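Local structure of SnoK (Streptomyces nogalater, 5EPA) at residues P129-D134 and A186-L191; D193-Y198 and R219-A224. The protein probably acts as a non-heme iron, 2-oxoglutarate-dependent carbocyclase in the biosynthesis of the antibiotic nogalamycin. One frame throughout, in Å; residues are numbered along the deposited sequence.

Contact 1. Residues P129-D134 and A186-L191. With FE (Fe (III) ion), chain G; AKG (2-oxoglutaric acid), chain H.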
ATOM      1  N   PRO A 129      13.545   6.974   6.792  1.00 24.69           N
ATOM      2  CA  PRO A 129      13.011   6.387   5.579  1.00 24.11           C
ATOM      3  C   PRO A 129      12.255   5.115   5.907  1.00 23.44           C
ATOM      4  O   PRO A 129      12.571   4.445   6.884  1.00 23.41           O
ATOM      5  CB  PRO A 129      14.288   6.009   4.764  1.00 24.73           C
ATOM      6  CG  PRO A 129      15.377   6.833   5.331  1.00 25.53           C
ATOM      7  CD  PRO A 129      15.023   7.017   6.779  1.00 25.58           C
ATOM      8  N   THR A 130      11.271   4.783   5.085  1.00 23.03           N
ATOM      9  CA  THR A 130      10.608   3.485   5.178  1.00 22.72           C
ATOM     10  C   THR A 130      11.497   2.451   4.467  1.00 23.49           C
ATOM     11  O   THR A 130      11.740   2.532   3.267  1.00 23.58           O
ATOM     12  CB  THR A 130       9.240   3.491   4.521  1.00 21.89           C
ATOM     13  OG1 THR A 130       8.431   4.527   5.082  1.00 21.93           O
ATOM     14  CG2 THR A 130       8.561   2.163   4.744  1.00 21.73           C
ATOM     15  N   LEU A 131      11.968   1.488   5.227  1.00 24.21           N
ATOM     16  CA  LEU A 131      12.897   0.506   4.747  1.00 25.21           C
ATOM     17  C   LEU A 131      12.316  -0.272   3.566  1.00 24.45           C
ATOM     18  O   LEU A 131      11.162  -0.691   3.554  1.00 23.55           O
ATOM     19  CB  LEU A 131      13.296  -0.432   5.894  1.00 26.88           C
ATOM     20  CG  LEU A 131      14.385  -1.509   5.603  1.00 29.23           C
ATOM     21  CD1 LEU A 131      15.759  -0.919   5.344  1.00 30.76           C
ATOM     22  CD2 LEU A 131      14.445  -2.487   6.772  1.00 30.12           C
ATOM     23  N   VAL A 132      13.177  -0.492   2.584  1.00 23.91           N
ATOM     24  CA  VAL A 132      12.823  -1.224   1.369  1.00 23.37           C
ATOM     25  C   VAL A 132      12.226  -2.617   1.669  1.00 22.62           C
ATOM     26  O   VAL A 132      12.701  -3.330   2.539  1.00 21.98           O
ATOM     27  CB  VAL A 132      14.059  -1.358   0.426  1.00 23.78           C
ATOM     28  CG1 VAL A 132      15.162  -2.194   1.081  1.00 24.39           C
ATOM     29  CG2 VAL A 132      13.684  -1.973  -0.913  1.00 23.86           C
ATOM     30  N   HIS A 133      11.213  -2.992   0.890  1.00 22.56           N
ATOM     31  CA  HIS A 133      10.556  -4.295   1.032  1.00 22.99           C
ATOM     32  C   HIS A 133       9.641  -4.560  -0.131  1.00 22.55           C
ATOM     33  O   HIS A 133       9.421  -3.680  -0.953  1.00 22.53           O
ATOM     34  CB  HIS A 133       9.717  -4.325   2.343  1.00 23.17           C
ATOM     35  CG  HIS A 133       8.589  -3.325   2.366  1.00 23.25           C
ATOM     36  ND1 HIS A 133       8.789  -1.982   2.588  1.00 23.13           N
ATOM     37  CD2 HIS A 133       7.250  -3.477   2.168  1.00 23.42           C
ATOM     38  CE1 HIS A 133       7.622  -1.349   2.522  1.00 23.55           C
ATOM     39  NE2 HIS A 133       6.659  -2.223   2.224  1.00 24.52           N
ATOM     40  N   ASP A 134       9.085  -5.763  -0.193  1.00 22.05           N
ATOM     41  CA  ASP A 134       7.887  -5.998  -0.980  1.00 21.92           C
ATOM     42  C   ASP A 134       6.764  -6.354  -0.005  1.00 22.22           C
ATOM     43  O   ASP A 134       7.013  -6.611   1.164  1.00 21.91           O
ATOM     44  CB  ASP A 134       8.053  -7.058  -2.042  1.00 22.71           C
ATOM     45  CG  ASP A 134       8.308  -8.481  -1.476  1.00 23.61           C
ATOM     46  OD1 ASP A 134       7.683  -8.884  -0.472  1.00 23.19           O
ATOM     47  OD2 ASP A 134       9.140  -9.203  -2.095  1.00 24.87           O
ATOM     48  N   ALA A 186      12.394 -13.201  12.937  1.00 30.05           N
ATOM     49  CA  ALA A 186      13.703 -13.790  12.810  1.00 31.15           C
ATOM     50  C   ALA A 186      14.070 -14.169  11.354  1.00 31.86           C
ATOM     51  O   ALA A 186      15.246 -14.404  11.073  1.00 32.37           O
ATOM     52  CB  ALA A 186      13.795 -15.024  13.657  1.00 31.92           C
ATOM     53  N   GLU A 187      13.075 -14.262  10.470  1.00 31.50           N
ATOM     54  CA  GLU A 187      13.298 -14.606   9.083  1.00 32.68           C
ATOM     55  C   GLU A 187      13.728 -13.404   8.225  1.00 32.73           C
ATOM     56  O   GLU A 187      14.023 -13.575   7.043  1.00 31.74           O
ATOM     57  CB  GLU A 187      12.064 -15.239   8.464  1.00 33.32           C
ATOM     58  CG  GLU A 187      11.875 -16.695   8.850  1.00 36.52           C
ATOM     59  CD  GLU A 187      10.507 -17.256   8.428  1.00 37.99           C
ATOM     60  OE1 GLU A 187       9.996 -16.915   7.349  1.00 38.39           O
ATOM     61  OE2 GLU A 187       9.923 -18.041   9.192  1.00 41.51           O
ATOM     62  N   PHE A 188      13.790 -12.215   8.830  1.00 33.10           N
ATOM     63  CA  PHE A 188      14.193 -11.040   8.139  1.00 33.52           C
ATOM     64  C   PHE A 188      15.577 -11.244   7.561  1.00 34.73           C
ATOM     65  O   PHE A 188      16.498 -11.724   8.231  1.00 35.09           O
ATOM     66  CB  PHE A 188      14.201  -9.830   9.060  1.00 34.87           C
ATOM     67  CG  PHE A 188      14.833  -8.623   8.436  1.00 38.53           C
ATOM     68  CD1 PHE A 188      14.113  -7.828   7.544  1.00 38.45           C
ATOM     69  CD2 PHE A 188      16.201  -8.340   8.644  1.00 40.37           C
ATOM     70  CE1 PHE A 188      14.733  -6.748   6.907  1.00 40.29           C
ATOM     71  CE2 PHE A 188      16.810  -7.243   8.022  1.00 41.41           C
ATOM     72  CZ  PHE A 188      16.082  -6.450   7.151  1.00 40.32           C
ATOM     73  N   ARG A 189      15.695 -10.868   6.294  1.00 35.66           N
ATOM     74  CA  ARG A 189      16.994 -10.838   5.577  1.00 37.76           C
ATOM     75  C   ARG A 189      17.139  -9.497   4.795  1.00 35.38           C
ATOM     76  O   ARG A 189      16.145  -8.951   4.289  1.00 31.84           O
ATOM     77  CB  ARG A 189      17.112 -12.003   4.592  1.00 40.47           C
ATOM     78  CG  ARG A 189      17.021 -13.440   5.137  1.00 43.14           C
ATOM     79  CD  ARG A 189      18.173 -13.767   6.066  1.00 47.50           C
ATOM     80  NE  ARG A 189      18.097 -15.130   6.697  1.00 52.93           N
ATOM     81  CZ  ARG A 189      17.512 -15.407   7.885  1.00 53.17           C
ATOM     82  NH1 ARG A 189      16.951 -14.437   8.630  1.00 51.14           N
ATOM     83  NH2 ARG A 189      17.492 -16.661   8.345  1.00 53.96           N
ATOM     84  N   ASP A 190      18.373  -8.961   4.756  1.00 34.56           N
ATOM     85  CA  ASP A 190      18.663  -7.794   3.940  1.00 33.54           C
ATOM     86  C   ASP A 190      18.299  -8.125   2.518  1.00 32.07           C
ATOM     87  O   ASP A 190      18.532  -9.228   2.029  1.00 31.74           O
ATOM     88  CB  ASP A 190      20.132  -7.396   4.046  1.00 36.29           C
ATOM     89  CG  ASP A 190      20.497  -6.874   5.440  1.00 38.39           C
ATOM     90  OD1 ASP A 190      19.655  -6.191   6.080  1.00 38.98           O
ATOM     91  OD2 ASP A 190      21.624  -7.159   5.902  1.00 41.79           O
ATOM     92  N   LEU A 191      17.699  -7.175   1.835  1.00 30.96           N
ATOM     93  CA  LEU A 191      17.261  -7.454   0.475  1.00 30.87           C
ATOM     94  C   LEU A 191      18.413  -7.865  -0.464  1.00 32.48           C
ATOM     95  O   LEU A 191      18.235  -8.727  -1.331  1.00 31.43           O
ATOM     96  CB  LEU A 191      16.474  -6.279  -0.085  1.00 30.14           C
ATOM     97  CG  LEU A 191      15.873  -6.545  -1.460  1.00 30.27           C
ATOM     98  CD1 LEU A 191      14.921  -7.752  -1.452  1.00 30.81           C
ATOM     99  CD2 LEU A 191      15.121  -5.322  -1.931  1.00 29.58           C
TER
HETATM  100 FE    FE G 300       4.774  -1.715   1.419  1.00 25.06          FE
HETATM  101  C1  AKG H 301       2.997   0.416   1.153  1.00 13.40           C
HETATM  102  O1  AKG H 301       1.988   1.104   0.858  1.00 14.55           O
HETATM  103  O2  AKG H 301       3.161  -0.809   0.903  1.00 14.12           O
HETATM  104  C2  AKG H 301       4.104   1.033   1.878  1.00 13.68           C
HETATM  105  O5  AKG H 301       5.036   0.276   2.104  1.00 16.29           O
HETATM  106  C3  AKG H 301       4.060   2.482   2.292  1.00 13.19           C
HETATM  107  C4  AKG H 301       5.174   2.962   3.227  1.00 12.89           C
HETATM  108  C5  AKG H 301       5.032   4.471   3.500  1.00 13.44           C
HETATM  109  O3  AKG H 301       3.915   5.071   3.377  1.00 13.85           O
HETATM  110  O4  AKG H 301       6.017   5.126   3.851  1.00 12.22           O
HETATM  111  O   HOH W   1       3.795  -2.153   3.297  1.00 20.97           O
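Val-132 overlaps Leu-191 through one methyl on each side, CG2 lying 3.8 Å from Leu-191 CD2, and the two side chains cross at about a right angle. With CG anti to the backbone N (chi1 -175°), Leu-191 carries CD2 on to Val-132. A second, looser touch lies at Leu-131, whose CD2 comes within 4.3 Å of Phe-188 CE1, oblique to that ring. No hydrogen bond joins the two segments. Within the loop, Arg-189 NH1 donates to the carbonyl oxygens of both Ala-186 and Phe-188, meeting the first on a lone pair and the second from above its carbonyl plane.

Residues on the other side of strand 130-133 serve the active site. His-133 NE2 binds the iron at 2.1 Å, while its ND1 donates to Leu-131 O at 2.9 Å, nearly straight (165°) and close to the ring plane, which fixes the rotation of the imidazole. Thr-130 OG1 gives a 2.8 Å hydrogen bond to O4 of 2-oxoglutarate and is also hydrogen-bonded to Lys-122 NZ. A valine here would probably leave both O4 and the Lys-122 ammonium without this hydroxyl partner. Between the two segments, then, a few apolar touches alone hold loop to strand, and the bonds toward the iron and 2-oxoglutarate take nothing from residues 186-191.

Contact 2. Residues D193-Y198 and R219-A224. With FE (Fe (III) ion), chain G; AKG (2-oxoglutaric acid), chain H.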
ATOM      1  N   ASP A 193      20.848  -9.729   0.270  1.00 36.75           N
ATOM      2  CA  ASP A 193      21.143 -11.176   0.498  1.00 38.89           C
ATOM      3  C   ASP A 193      20.119 -12.084  -0.198  1.00 37.76           C
ATOM      4  O   ASP A 193      20.462 -13.085  -0.778  1.00 37.99           O
ATOM      5  CB  ASP A 193      21.192 -11.489   1.990  1.00 40.28           C
ATOM      6  CG  ASP A 193      22.405 -10.851   2.689  1.00 43.25           C
ATOM      7  OD1 ASP A 193      23.503 -10.790   2.101  1.00 45.28           O
ATOM      8  OD2 ASP A 193      22.275 -10.385   3.833  1.00 46.29           O
ATOM      9  N   VAL A 194      18.855 -11.652  -0.169  1.00 36.18           N
ATOM     10  CA  VAL A 194      17.773 -12.310  -0.893  1.00 34.88           C
ATOM     11  C   VAL A 194      17.902 -12.159  -2.415  1.00 34.05           C
ATOM     12  O   VAL A 194      17.795 -13.123  -3.158  1.00 34.96           O
ATOM     13  CB  VAL A 194      16.436 -11.685  -0.516  1.00 34.64           C
ATOM     14  CG1 VAL A 194      15.323 -12.326  -1.319  1.00 35.42           C
ATOM     15  CG2 VAL A 194      16.146 -11.814   0.979  1.00 34.37           C
ATOM     16  N   TRP A 195      18.115 -10.925  -2.862  1.00 32.33           N
ATOM     17  CA  TRP A 195      18.219 -10.557  -4.278  1.00 31.79           C
ATOM     18  C   TRP A 195      19.580  -9.911  -4.594  1.00 32.32           C
ATOM     19  O   TRP A 195      19.713  -8.718  -4.509  1.00 31.05           O
ATOM     20  CB  TRP A 195      17.111  -9.564  -4.604  1.00 30.42           C
ATOM     21  CG  TRP A 195      16.951  -9.213  -6.040  1.00 30.56           C
ATOM     22  CD1 TRP A 195      17.433  -9.896  -7.114  1.00 31.79           C
ATOM     23  CD2 TRP A 195      16.246  -8.097  -6.563  1.00 29.70           C
ATOM     24  NE1 TRP A 195      17.059  -9.283  -8.267  1.00 31.65           N
ATOM     25  CE2 TRP A 195      16.331  -8.170  -7.962  1.00 30.15           C
ATOM     26  CE3 TRP A 195      15.550  -7.030  -5.984  1.00 28.76           C
ATOM     27  CZ2 TRP A 195      15.735  -7.241  -8.798  1.00 29.69           C
ATOM     28  CZ3 TRP A 195      14.958  -6.097  -6.814  1.00 28.08           C
ATOM     29  CH2 TRP A 195      15.069  -6.207  -8.216  1.00 28.69           C
ATOM     30  N   PRO A 196      20.595 -10.716  -4.908  1.00 33.70           N
ATOM     31  CA  PRO A 196      21.961 -10.170  -5.026  1.00 35.02           C
ATOM     32  C   PRO A 196      22.107  -8.983  -5.967  1.00 34.77           C
ATOM     33  O   PRO A 196      22.943  -8.115  -5.741  1.00 34.85           O
ATOM     34  CB  PRO A 196      22.760 -11.351  -5.556  1.00 36.46           C
ATOM     35  CG  PRO A 196      22.038 -12.530  -4.999  1.00 36.26           C
ATOM     36  CD  PRO A 196      20.578 -12.178  -5.005  1.00 34.51           C
ATOM     37  N   ASP A 197      21.289  -8.935  -6.994  1.00 34.90           N
ATOM     38  CA  ASP A 197      21.373  -7.853  -7.966  1.00 36.08           C
ATOM     39  C   ASP A 197      20.630  -6.566  -7.542  1.00 34.00           C
ATOM     40  O   ASP A 197      20.698  -5.556  -8.252  1.00 34.74           O
ATOM     41  CB  ASP A 197      20.843  -8.349  -9.295  1.00 38.38           C
ATOM     42  CG  ASP A 197      21.521  -7.694 -10.474  1.00 41.90           C
ATOM     43  OD1 ASP A 197      22.763  -7.770 -10.595  1.00 43.34           O
ATOM     44  OD2 ASP A 197      20.783  -7.057 -11.278  1.00 45.12           O
ATOM     45  N   TYR A 198      19.944  -6.597  -6.397  1.00 31.21           N
ATOM     46  CA  TYR A 198      19.194  -5.429  -5.905  1.00 29.41           C
ATOM     47  C   TYR A 198      19.975  -4.122  -5.976  1.00 29.70           C
ATOM     48  O   TYR A 198      19.483  -3.143  -6.499  1.00 29.33           O
ATOM     49  CB  TYR A 198      18.652  -5.635  -4.463  1.00 27.68           C
ATOM     50  CG  TYR A 198      18.127  -4.363  -3.813  1.00 25.91           C
ATOM     51  CD1 TYR A 198      17.104  -3.638  -4.402  1.00 24.94           C
ATOM     52  CD2 TYR A 198      18.669  -3.871  -2.644  1.00 25.48           C
ATOM     53  CE1 TYR A 198      16.670  -2.442  -3.863  1.00 24.02           C
ATOM     54  CE2 TYR A 198      18.250  -2.671  -2.105  1.00 24.73           C
ATOM     55  CZ  TYR A 198      17.252  -1.954  -2.720  1.00 24.06           C
ATOM     56  OH  TYR A 198      16.755  -0.781  -2.148  1.00 23.78           O
ATOM     57  N   ARG A 219       4.609  -7.776  -5.265  1.00 26.38           N
ATOM     58  CA  ARG A 219       6.019  -8.161  -5.445  1.00 26.90           C
ATOM     59  C   ARG A 219       6.927  -7.050  -5.858  1.00 25.21           C
ATOM     60  O   ARG A 219       8.139  -7.263  -5.979  1.00 25.55           O
ATOM     61  CB  ARG A 219       6.138  -9.278  -6.463  1.00 29.27           C
ATOM     62  CG  ARG A 219       5.712 -10.587  -5.880  1.00 31.93           C
ATOM     63  CD  ARG A 219       5.836 -11.680  -6.898  1.00 35.09           C
ATOM     64  NE  ARG A 219       5.130 -12.843  -6.414  1.00 38.02           N
ATOM     65  CZ  ARG A 219       5.105 -14.004  -7.041  1.00 39.95           C
ATOM     66  NH1 ARG A 219       5.755 -14.156  -8.165  1.00 41.74           N
ATOM     67  NH2 ARG A 219       4.415 -14.999  -6.534  1.00 41.90           N
ATOM     68  N   THR A 220       6.366  -5.875  -6.121  1.00 23.35           N
ATOM     69  CA  THR A 220       7.173  -4.732  -6.495  1.00 22.47           C
ATOM     70  C   THR A 220       7.963  -4.269  -5.268  1.00 21.96           C
ATOM     71  O   THR A 220       7.387  -3.990  -4.210  1.00 21.24           O
ATOM     72  CB  THR A 220       6.327  -3.593  -7.038  1.00 21.74           C
ATOM     73  OG1 THR A 220       5.643  -4.051  -8.201  1.00 22.11           O
ATOM     74  CG2 THR A 220       7.211  -2.381  -7.404  1.00 21.79           C
ATOM     75  N   VAL A 221       9.278  -4.213  -5.418  1.00 22.13           N
ATOM     76  CA  VAL A 221      10.139  -3.710  -4.378  1.00 22.24           C
ATOM     77  C   VAL A 221       9.937  -2.196  -4.289  1.00 22.95           C
ATOM     78  O   VAL A 221      10.037  -1.486  -5.300  1.00 23.98           O
ATOM     79  CB  VAL A 221      11.606  -4.083  -4.636  1.00 22.40           C
ATOM     80  CG1 VAL A 221      12.534  -3.461  -3.620  1.00 22.39           C
ATOM     81  CG2 VAL A 221      11.762  -5.582  -4.566  1.00 22.80           C
ATOM     82  N   HIS A 222       9.726  -1.709  -3.077  1.00 22.79           N
ATOM     83  CA  HIS A 222       9.540  -0.303  -2.872  1.00 23.16           C
ATOM     84  C   HIS A 222      10.035   0.173  -1.514  1.00 22.81           C
ATOM     85  O   HIS A 222      10.363  -0.603  -0.621  1.00 22.63           O
ATOM     86  CB  HIS A 222       8.056   0.036  -3.046  1.00 24.07           C
ATOM     87  CG  HIS A 222       7.145  -0.655  -2.070  1.00 24.26           C
ATOM     88  ND1 HIS A 222       6.784  -1.973  -2.216  1.00 24.97           N
ATOM     89  CD2 HIS A 222       6.512  -0.216  -0.949  1.00 24.95           C
ATOM     90  CE1 HIS A 222       5.972  -2.321  -1.221  1.00 25.15           C
ATOM     91  NE2 HIS A 222       5.803  -1.279  -0.408  1.00 26.16           N
ATOM     92  N   MET A 223      10.035   1.481  -1.348  1.00 23.09           N
ATOM     93  CA  MET A 223      10.549   2.105  -0.147  1.00 24.15           C
ATOM     94  C   MET A 223       9.984   3.528  -0.051  1.00 23.31           C
ATOM     95  O   MET A 223       9.272   3.951  -0.942  1.00 22.88           O
ATOM     96  CB  MET A 223      12.088   2.080  -0.199  1.00 26.92           C
ATOM     97  CG  MET A 223      12.687   3.079  -1.184  1.00 29.48           C
ATOM     98  SD  MET A 223      14.260   2.516  -1.854  1.00 37.05           S
ATOM     99  CE  MET A 223      13.656   1.367  -3.103  1.00 35.85           C
ATOM    100  N   ALA A 224      10.326   4.272   0.997  1.00 23.44           N
ATOM    101  CA  ALA A 224       9.984   5.698   1.051  1.00 24.67           C
ATOM    102  C   ALA A 224      11.038   6.546   1.726  1.00 25.64           C
ATOM    103  O   ALA A 224      11.729   6.089   2.599  1.00 25.78           O
ATOM    104  CB  ALA A 224       8.651   5.901   1.755  1.00 24.25           C
TER
HETATM  105 FE    FE G 300       4.774  -1.715   1.419  1.00 25.06          FE
HETATM  106  C1  AKG H 301       2.997   0.416   1.153  1.00 13.40           C
HETATM  107  O1  AKG H 301       1.988   1.104   0.858  1.00 14.55           O
HETATM  108  O2  AKG H 301       3.161  -0.809   0.903  1.00 14.12           O
HETATM  109  C2  AKG H 301       4.104   1.033   1.878  1.00 13.68           C
HETATM  110  O5  AKG H 301       5.036   0.276   2.104  1.00 16.29           O
HETATM  111  C3  AKG H 301       4.060   2.482   2.292  1.00 13.19           C
HETATM  112  C4  AKG H 301       5.174   2.962   3.227  1.00 12.89           C
HETATM  113  C5  AKG H 301       5.032   4.471   3.500  1.00 13.44           C
HETATM  114  O3  AKG H 301       3.915   5.071   3.377  1.00 13.85           O
HETATM  115  O4  AKG H 301       6.017   5.126   3.851  1.00 12.22           O
HETATM  116  O   HOH W   1       3.795  -2.153   3.297  1.00 20.97           O
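The aromatic rings of Trp-195 and Tyr-198 both reach the 219-224 segment, and Val-221 receives them on separate methyls. Trp-195 CZ3 lies 3.9 Å from Val-221 CG2, and Tyr-198 CE1 lies 4.3 Å from Val-221 CG1; both methyls sit obliquely to the rings they meet. Val-221 can serve two partners because CG1 is anti to its backbone N (chi1 175°) while CG2 stands beside that nitrogen. Tyr-198 and Met-223 approach from opposite directions, the phenol oxygen OH coming 3.9 Å from Met-223 CE. The thioether chain is bent at its last torsion (chi3 80°), which leaves both CE and SD near the hydroxyl.

Trp-195 and Tyr-198 stand at the two ends of one type I beta turn. It is closed by the backbone bond from Tyr-198 N to Trp-195 O, 2.8 Å long, and the same nitrogen lies over one face of the indole, offset toward its rim. Arg-173 adds a cation-pi contact to Trp-195.

The CB of His-222 is directed away from segment 193-198, and its ring reaches the iron. Its NE2 binds the metal at 2.1 Å, and its ND1 donates to Thr-220 O at 2.9 Å, nearly straight (168°); the oxygen lies in the ring plane, though ND1 is tilted from the carbonyl plane of Thr-220. The imidazole is thus held at both nitrogens. On the same strand, Ala-224 CB packs 3.5 Å from O4 of 2-oxoglutarate. Together with His-133 and Asp-135, His-222 completes the facial triad of two histidines and one carboxylate, the iron site characteristic of 2-oxoglutarate-dependent oxygenases of the cupin-like double-stranded beta-helix fold, to which the PhyH family belongs.

In the fold
Contact 1 is a surface contact and contact 2 a largely buried one, yet they share a sheet: strands 130-133 and 222-224 are antiparallel neighbours, with probable hydrogen bonds from Thr-130 N to Ala-224 O and from His-222 N to His-133 O. Helix 191-194 joins the partner segments on the outer side, Leu-191 entering contact 1 while the turn after the helix enters contact 2. Side chains couple them too: Val-132 touches Val-221, Met-223 and Tyr-198, and Leu-191 touches Tyr-198 and Val-221. Both are apolar; contact 1 is mostly leucine and valine methyls with one Phe-188 ring carbon, whereas in contact 2 Val-221 meets two aromatic rings. Each strand supplies one histidine to the same iron.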